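Local coordinates for fibronectin type III domain-containing protein (Simiduia agarivorans, PDB 6P2K) that probably hydrolyses the beta-glucan backbone of xyloglucan, as a glycoside hydrolase of family 74 built from two seven-bladed beta-propellers, at residues Gly694-Ser706 against Trp767-Ala779. Residues are numbered along the deposited sequence; the frame is centred on the assembly and turned at random.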
ATOM      1  N   GLY B 694      13.185   4.582  45.440  1.00 22.31           N
ATOM      2  CA  GLY B 694      12.403   3.543  44.815  1.00 19.75           C
ATOM      3  C   GLY B 694      13.242   2.295  44.595  1.00 24.31           C
ATOM      4  O   GLY B 694      14.187   2.018  45.343  1.00 26.42           O
ATOM      5  N   GLY B 695      12.893   1.544  43.553  1.00 26.06           N
ATOM      6  CA  GLY B 695      13.651   0.377  43.136  1.00 24.48           C
ATOM      7  C   GLY B 695      13.371  -0.897  43.902  1.00 24.29           C
ATOM      8  O   GLY B 695      14.159  -1.845  43.799  1.00 26.37           O
ATOM      9  N   SER B 696      12.303  -0.946  44.686  1.00 20.38           N
ATOM     10  CA  SER B 696      11.885  -2.186  45.319  1.00 23.33           C
ATOM     11  C   SER B 696      10.987  -2.973  44.373  1.00 22.58           C
ATOM     12  O   SER B 696      10.278  -2.406  43.538  1.00 23.73           O
ATOM     13  CB  SER B 696      11.156  -1.917  46.637  1.00 22.66           C
ATOM     14  OG  SER B 696       9.802  -1.589  46.401  1.00 26.46           O
ATOM     15  N   ALA B 697      11.032  -4.295  44.500  1.00 19.63           N
ATOM     16  CA  ALA B 697      10.261  -5.144  43.605  1.00 22.54           C
ATOM     17  C   ALA B 697      10.024  -6.498  44.256  1.00 25.46           C
ATOM     18  O   ALA B 697      10.751  -6.916  45.162  1.00 27.33           O
ATOM     19  CB  ALA B 697      10.963  -5.321  42.254  1.00 19.58           C
ATOM     20  N   GLY B 698       8.990  -7.177  43.769  1.00 25.02           N
ATOM     21  CA  GLY B 698       8.676  -8.517  44.214  1.00 25.14           C
ATOM     22  C   GLY B 698       8.174  -9.375  43.074  1.00 24.76           C
ATOM     23  O   GLY B 698       7.399  -8.910  42.235  1.00 25.07           O
ATOM     24  N   ALA B 699       8.621 -10.628  43.029  1.00 24.85           N
ATOM     25  CA  ALA B 699       8.169 -11.593  42.038  1.00 23.89           C
ATOM     26  C   ALA B 699       8.605 -12.976  42.491  1.00 26.37           C
ATOM     27  O   ALA B 699       9.730 -13.143  42.970  1.00 26.02           O
ATOM     28  CB  ALA B 699       8.735 -11.285  40.645  1.00 21.09           C
ATOM     29  N   GLY B 700       7.713 -13.954  42.343  1.00 26.05           N
ATOM     30  CA  GLY B 700       8.038 -15.307  42.764  1.00 26.28           C
ATOM     31  C   GLY B 700       8.426 -15.341  44.229  1.00 27.87           C
ATOM     32  O   GLY B 700       7.724 -14.811  45.098  1.00 27.46           O
ATOM     33  N   ASN B 701       9.574 -15.955  44.516  1.00 29.04           N
ATOM     34  CA  ASN B 701      10.109 -16.034  45.868  1.00 28.72           C
ATOM     35  C   ASN B 701      11.195 -14.993  46.123  1.00 30.15           C
ATOM     36  O   ASN B 701      12.061 -15.201  46.980  1.00 34.91           O
ATOM     37  CB  ASN B 701      10.649 -17.440  46.144  1.00 29.88           C
ATOM     38  CG  ASN B 701      11.783 -17.829  45.204  1.00 31.18           C
ATOM     39  OD1 ASN B 701      12.020 -17.172  44.190  1.00 31.65           O
ATOM     40  ND2 ASN B 701      12.485 -18.906  45.537  1.00 31.25           N
ATOM     41  N   LYS B 702      11.169 -13.872  45.402  1.00 26.32           N
ATOM     42  CA  LYS B 702      12.240 -12.888  45.473  1.00 27.92           C
ATOM     43  C   LYS B 702      11.690 -11.491  45.741  1.00 29.50           C
ATOM     44  O   LYS B 702      10.666 -11.089  45.177  1.00 28.50           O
ATOM     45  CB  LYS B 702      13.066 -12.878  44.179  1.00 27.19           C
ATOM     46  CG  LYS B 702      13.769 -14.195  43.869  1.00 27.95           C
ATOM     47  CD  LYS B 702      14.899 -14.483  44.850  1.00 27.84           C
ATOM     48  CE  LYS B 702      15.424 -15.901  44.677  1.00 28.84           C
ATOM     49  NZ  LYS B 702      16.636 -16.169  45.501  1.00 30.97           N
ATOM     50  N   ILE B 703      12.390 -10.759  46.606  1.00 29.47           N
ATOM     51  CA  ILE B 703      12.109  -9.360  46.911  1.00 26.78           C
ATOM     52  C   ILE B 703      13.435  -8.612  46.910  1.00 27.55           C
ATOM     53  O   ILE B 703      14.441  -9.122  47.414  1.00 29.80           O
ATOM     54  CB  ILE B 703      11.391  -9.201  48.268  1.00 28.39           C
ATOM     55  CG1 ILE B 703      10.044  -9.921  48.256  1.00 32.14           C
ATOM     56  CG2 ILE B 703      11.200  -7.730  48.616  1.00 24.50           C
ATOM     57  CD1 ILE B 703       9.471 -10.159  49.636  1.00 35.10           C
ATOM     58  N   VAL B 704      13.444  -7.406  46.340  1.00 23.25           N
ATOM     59  CA  VAL B 704      14.651  -6.594  46.252  1.00 24.42           C
ATOM     60  C   VAL B 704      14.334  -5.179  46.722  1.00 26.81           C
ATOM     61  O   VAL B 704      13.204  -4.701  46.595  1.00 25.75           O
ATOM     62  CB  VAL B 704      15.228  -6.585  44.813  1.00 25.09           C
ATOM     63  CG1 VAL B 704      14.224  -5.989  43.834  1.00 25.37           C
ATOM     64  CG2 VAL B 704      16.563  -5.844  44.748  1.00 22.92           C
ATOM     65  N   MET B 705      15.340  -4.519  47.293  1.00 26.12           N
ATOM     66  CA  MET B 705      15.237  -3.120  47.689  1.00 22.91           C
ATOM     67  C   MET B 705      16.640  -2.530  47.727  1.00 24.35           C
ATOM     68  O   MET B 705      17.640  -3.254  47.715  1.00 26.50           O
ATOM     69  CB  MET B 705      14.534  -2.966  49.043  1.00 22.45           C
ATOM     70  CG  MET B 705      15.266  -3.607  50.216  1.00 26.34           C
ATOM     71  SD  MET B 705      16.478  -2.509  50.984  1.00 30.99           S
ATOM     72  CE  MET B 705      15.428  -1.161  51.517  1.00 30.99           C
ATOM     73  N   SER B 706      16.705  -1.199  47.790  1.00 21.56           N
ATOM     74  CA  SER B 706      17.984  -0.498  47.794  1.00 24.97           C
ATOM     75  C   SER B 706      17.899   0.721  48.701  1.00 25.47           C
ATOM     76  O   SER B 706      17.019   1.568  48.521  1.00 23.26           O
ATOM     77  CB  SER B 706      18.384  -0.082  46.374  1.00 23.73           C
ATOM     78  OG  SER B 706      19.375   0.929  46.393  1.00 30.71           O
ATOM     79  N   TRP B 767      20.862  -0.919  34.647  1.00 20.67           N
ATOM     80  CA  TRP B 767      21.727  -2.056  34.923  1.00 21.40           C
ATOM     81  C   TRP B 767      20.864  -3.290  35.136  1.00 24.64           C
ATOM     82  O   TRP B 767      19.717  -3.190  35.580  1.00 23.41           O
ATOM     83  CB  TRP B 767      22.598  -1.818  36.166  1.00 19.74           C
ATOM     84  CG  TRP B 767      23.489  -0.625  36.060  1.00 17.92           C
ATOM     85  CD1 TRP B 767      23.120   0.685  36.134  1.00 15.47           C
ATOM     86  CD2 TRP B 767      24.906  -0.633  35.863  1.00 19.62           C
ATOM     87  NE1 TRP B 767      24.218   1.495  35.991  1.00 16.60           N
ATOM     88  CE2 TRP B 767      25.328   0.710  35.824  1.00 18.75           C
ATOM     89  CE3 TRP B 767      25.859  -1.647  35.713  1.00 19.68           C
ATOM     90  CZ2 TRP B 767      26.665   1.066  35.644  1.00 23.94           C
ATOM     91  CZ3 TRP B 767      27.181  -1.292  35.534  1.00 24.16           C
ATOM     92  CH2 TRP B 767      27.573   0.053  35.503  1.00 26.47           C
ATOM     93  N   ARG B 768      21.428  -4.459  34.834  1.00 22.18           N
ATOM     94  CA  ARG B 768      20.734  -5.716  35.066  1.00 21.74           C
ATOM     95  C   ARG B 768      21.676  -6.732  35.696  1.00 28.20           C
ATOM     96  O   ARG B 768      22.894  -6.701  35.490  1.00 28.17           O
ATOM     97  CB  ARG B 768      20.126  -6.281  33.775  1.00 16.54           C
ATOM     98  CG  ARG B 768      21.072  -7.103  32.929  1.00 22.01           C
ATOM     99  CD  ARG B 768      20.322  -7.806  31.813  1.00 22.77           C
ATOM    100  NE  ARG B 768      21.190  -8.714  31.077  1.00 24.75           N
ATOM    101  CZ  ARG B 768      20.784  -9.497  30.082  1.00 28.64           C
ATOM    102  NH1 ARG B 768      19.515  -9.483  29.697  1.00 26.60           N
ATOM    103  NH2 ARG B 768      21.651 -10.296  29.474  1.00 31.69           N
ATOM    104  N   ARG B 769      21.088  -7.638  36.471  1.00 27.74           N
ATOM    105  CA  ARG B 769      21.825  -8.641  37.222  1.00 27.43           C
ATOM    106  C   ARG B 769      21.108  -9.975  37.104  1.00 27.76           C
ATOM    107  O   ARG B 769      19.877 -10.033  37.163  1.00 25.33           O
ATOM    108  CB  ARG B 769      21.952  -8.243  38.702  1.00 28.29           C
ATOM    109  CG  ARG B 769      22.831  -9.170  39.529  1.00 33.53           C
ATOM    110  CD  ARG B 769      22.694  -8.896  41.015  1.00 32.29           C
ATOM    111  NE  ARG B 769      23.717  -9.587  41.795  1.00 33.18           N
ATOM    112  CZ  ARG B 769      23.624 -10.852  42.192  1.00 38.08           C
ATOM    113  NH1 ARG B 769      22.553 -11.567  41.880  1.00 41.73           N
ATOM    114  NH2 ARG B 769      24.600 -11.402  42.899  1.00 41.87           N
ATOM    115  N   SER B 770      21.884 -11.041  36.926  1.00 32.26           N
ATOM    116  CA  SER B 770      21.327 -12.385  36.946  1.00 30.85           C
ATOM    117  C   SER B 770      20.921 -12.760  38.366  1.00 27.88           C
ATOM    118  O   SER B 770      21.617 -12.438  39.331  1.00 30.42           O
ATOM    119  CB  SER B 770      22.347 -13.386  36.405  1.00 35.97           C
ATOM    120  OG  SER B 770      21.702 -14.512  35.842  1.00 42.20           O
ATOM    121  N   ILE B 771      19.782 -13.434  38.491  1.00 27.08           N
ATOM    122  CA  ILE B 771      19.218 -13.815  39.785  1.00 30.44           C
ATOM    123  C   ILE B 771      19.094 -15.332  39.816  1.00 32.49           C
ATOM    124  O   ILE B 771      18.391 -15.919  38.984  1.00 36.67           O
ATOM    125  CB  ILE B 771      17.855 -13.151  40.032  1.00 29.80           C
ATOM    126  CG1 ILE B 771      17.987 -11.623  40.021  1.00 26.46           C
ATOM    127  CG2 ILE B 771      17.255 -13.637  41.343  1.00 32.29           C
ATOM    128  CD1 ILE B 771      18.791 -11.065  41.170  1.00 24.85           C
ATOM    129  N   SER B 772      19.761 -15.963  40.774  1.00 34.81           N
ATOM    130  CA  SER B 772      19.786 -17.415  40.865  1.00 39.86           C
ATOM    131  C   SER B 772      18.781 -17.914  41.897  1.00 40.09           C
ATOM    132  O   SER B 772      18.398 -17.201  42.829  1.00 37.79           O
ATOM    133  CB  SER B 772      21.190 -17.915  41.215  1.00 43.12           C
ATOM    134  OG  SER B 772      21.681 -17.292  42.387  1.00 47.21           O
ATOM    135  N   GLY B 773      18.355 -19.161  41.712  1.00 41.77           N
ATOM    136  CA  GLY B 773      17.419 -19.783  42.633  1.00 42.99           C
ATOM    137  C   GLY B 773      16.056 -19.136  42.683  1.00 44.11           C
ATOM    138  O   GLY B 773      15.379 -19.217  43.714  1.00 48.46           O
ATOM    139  N   MET B 774      15.631 -18.491  41.600  1.00 38.70           N
ATOM    140  CA  MET B 774      14.300 -17.899  41.526  1.00 41.14           C
ATOM    141  C   MET B 774      13.293 -18.911  40.994  1.00 44.40           C
ATOM    142  O   MET B 774      13.590 -19.672  40.061  1.00 47.25           O
ATOM    143  CB  MET B 774      14.323 -16.659  40.630  1.00 42.07           C
ATOM    144  CG  MET B 774      13.042 -15.861  40.654  1.00 48.17           C
ATOM    145  SD  MET B 774      13.303 -14.131  40.228  1.00 52.32           S
ATOM    146  CE  MET B 774      11.649 -13.485  40.452  1.00 52.10           C
ATOM    147  N   ASN B 775      12.105 -18.929  41.601  1.00 45.73           N
ATOM    148  CA  ASN B 775      11.001 -19.757  41.140  1.00 52.47           C
ATOM    149  C   ASN B 775       9.745 -18.920  40.961  1.00 53.29           C
ATOM    150  O   ASN B 775       9.444 -18.042  41.773  1.00 54.98           O
ATOM    151  CB  ASN B 775      10.756 -20.929  42.111  1.00 62.44           C
ATOM    152  CG  ASN B 775      11.983 -21.818  42.261  1.00 67.53           C
ATOM    153  OD1 ASN B 775      12.585 -22.195  41.256  1.00 69.45           O
ATOM    154  ND2 ASN B 775      12.353 -22.160  43.493  1.00 68.15           N
ATOM    155  N   MET B 776       9.021 -19.207  39.886  1.00 53.54           N
ATOM    156  CA  MET B 776       7.874 -18.425  39.466  1.00 52.68           C
ATOM    157  C   MET B 776       6.670 -19.341  39.351  1.00 52.83           C
ATOM    158  O   MET B 776       6.809 -20.548  39.124  1.00 55.80           O
ATOM    159  CB  MET B 776       8.125 -17.757  38.103  1.00 52.97           C
ATOM    160  CG  MET B 776       9.316 -16.835  38.047  1.00 55.12           C
ATOM    161  SD  MET B 776       8.871 -15.172  38.553  1.00 60.79           S
ATOM    162  CE  MET B 776       7.694 -14.761  37.267  1.00 60.60           C
ATOM    163  N   ASP B 777       5.486 -18.790  39.458  1.00 53.50           N
ATOM    164  CA  ASP B 777       4.304 -19.519  39.112  1.00 59.30           C
ATOM    165  C   ASP B 777       4.344 -19.571  37.584  1.00 63.30           C
ATOM    166  O   ASP B 777       4.739 -18.621  36.953  1.00 60.52           O
ATOM    167  CB  ASP B 777       3.069 -18.749  39.469  1.00 60.13           C
ATOM    168  CG  ASP B 777       2.700 -18.865  40.897  1.00 61.78           C
ATOM    169  OD1 ASP B 777       3.346 -19.580  41.610  1.00 61.18           O
ATOM    170  OD2 ASP B 777       1.741 -18.220  41.286  1.00 62.13           O
ATOM    171  N   PRO B 778       3.945 -20.683  36.976  1.00 72.40           N
ATOM    172  CA  PRO B 778       3.960 -20.662  35.514  1.00 79.46           C
ATOM    173  C   PRO B 778       2.913 -19.681  35.062  1.00 93.80           C
ATOM    174  O   PRO B 778       1.819 -19.666  35.583  1.00 98.65           O
ATOM    175  CB  PRO B 778       3.570 -22.081  35.140  1.00 79.28           C
ATOM    176  CG  PRO B 778       2.907 -22.618  36.341  1.00 79.49           C
ATOM    177  CD  PRO B 778       3.633 -22.012  37.490  1.00 74.75           C
ATOM    178  N   ALA B 779       3.258 -18.846  34.106  1.00103.66           N
ATOM    179  CA  ALA B 779       2.308 -17.884  33.604  1.00110.55           C
ATOM    180  C   ALA B 779       2.758 -17.474  32.253  1.00114.62           C
ATOM    181  O   ALA B 779       1.910 -17.330  31.394  1.00120.80           O
ATOM    182  CB  ALA B 779       2.196 -16.685  34.524  1.00108.79           C
ATOM    183  OXT ALA B 779       3.957 -17.310  31.995  1.00112.36           O
TER
HETATM  184  O   HOH W   1      19.389 -15.585  44.912  1.00 35.17           O
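A type II' beta-hairpin turn, Ala699 to Lys702, joins the first two strands of a propeller blade, and the segment that follows strand 765-770 crosses it at Gly773-Met776. Asn701, in the turn, grips the backbone of this tail. Its CG sits between the backbone N and the carbonyl carbon (chi1 61°), which brings the amide alongside the tail: OD1 accepts a nearly straight bond from Asn775 N at 3.1 Å, the donor lying above the carbonyl plane, while ND2 gives a weak one to Gly773 O. Asn701 N adds a weak bond to Asn775 O. With an alanine in place of Asn701, Asn775 N and Gly773 O would probably lose their amide partners and the tail would be freer to shift. Gly700 suits its place twice over: its phi is positive, and a side chain would run into Asn775 O, which instead lies 3.2 Å from Gly700 CA. Met774, extended beyond CG, lays its thioether across the Lys702 stem, SD 3.7 Å from Lys702 CG, and brings CE within 3.7 Å of Ala699 CB. The lysine chain, bent at chi2, packs its methylenes here and still carries NZ to Thr722 OG1, with a water bridging NZ to Ser772 O. After strand 765-770 of the neighbouring blade, the tail thus closes over a hairpin end, an inter-blade contact within a beta-propeller of antiparallel four-stranded blades.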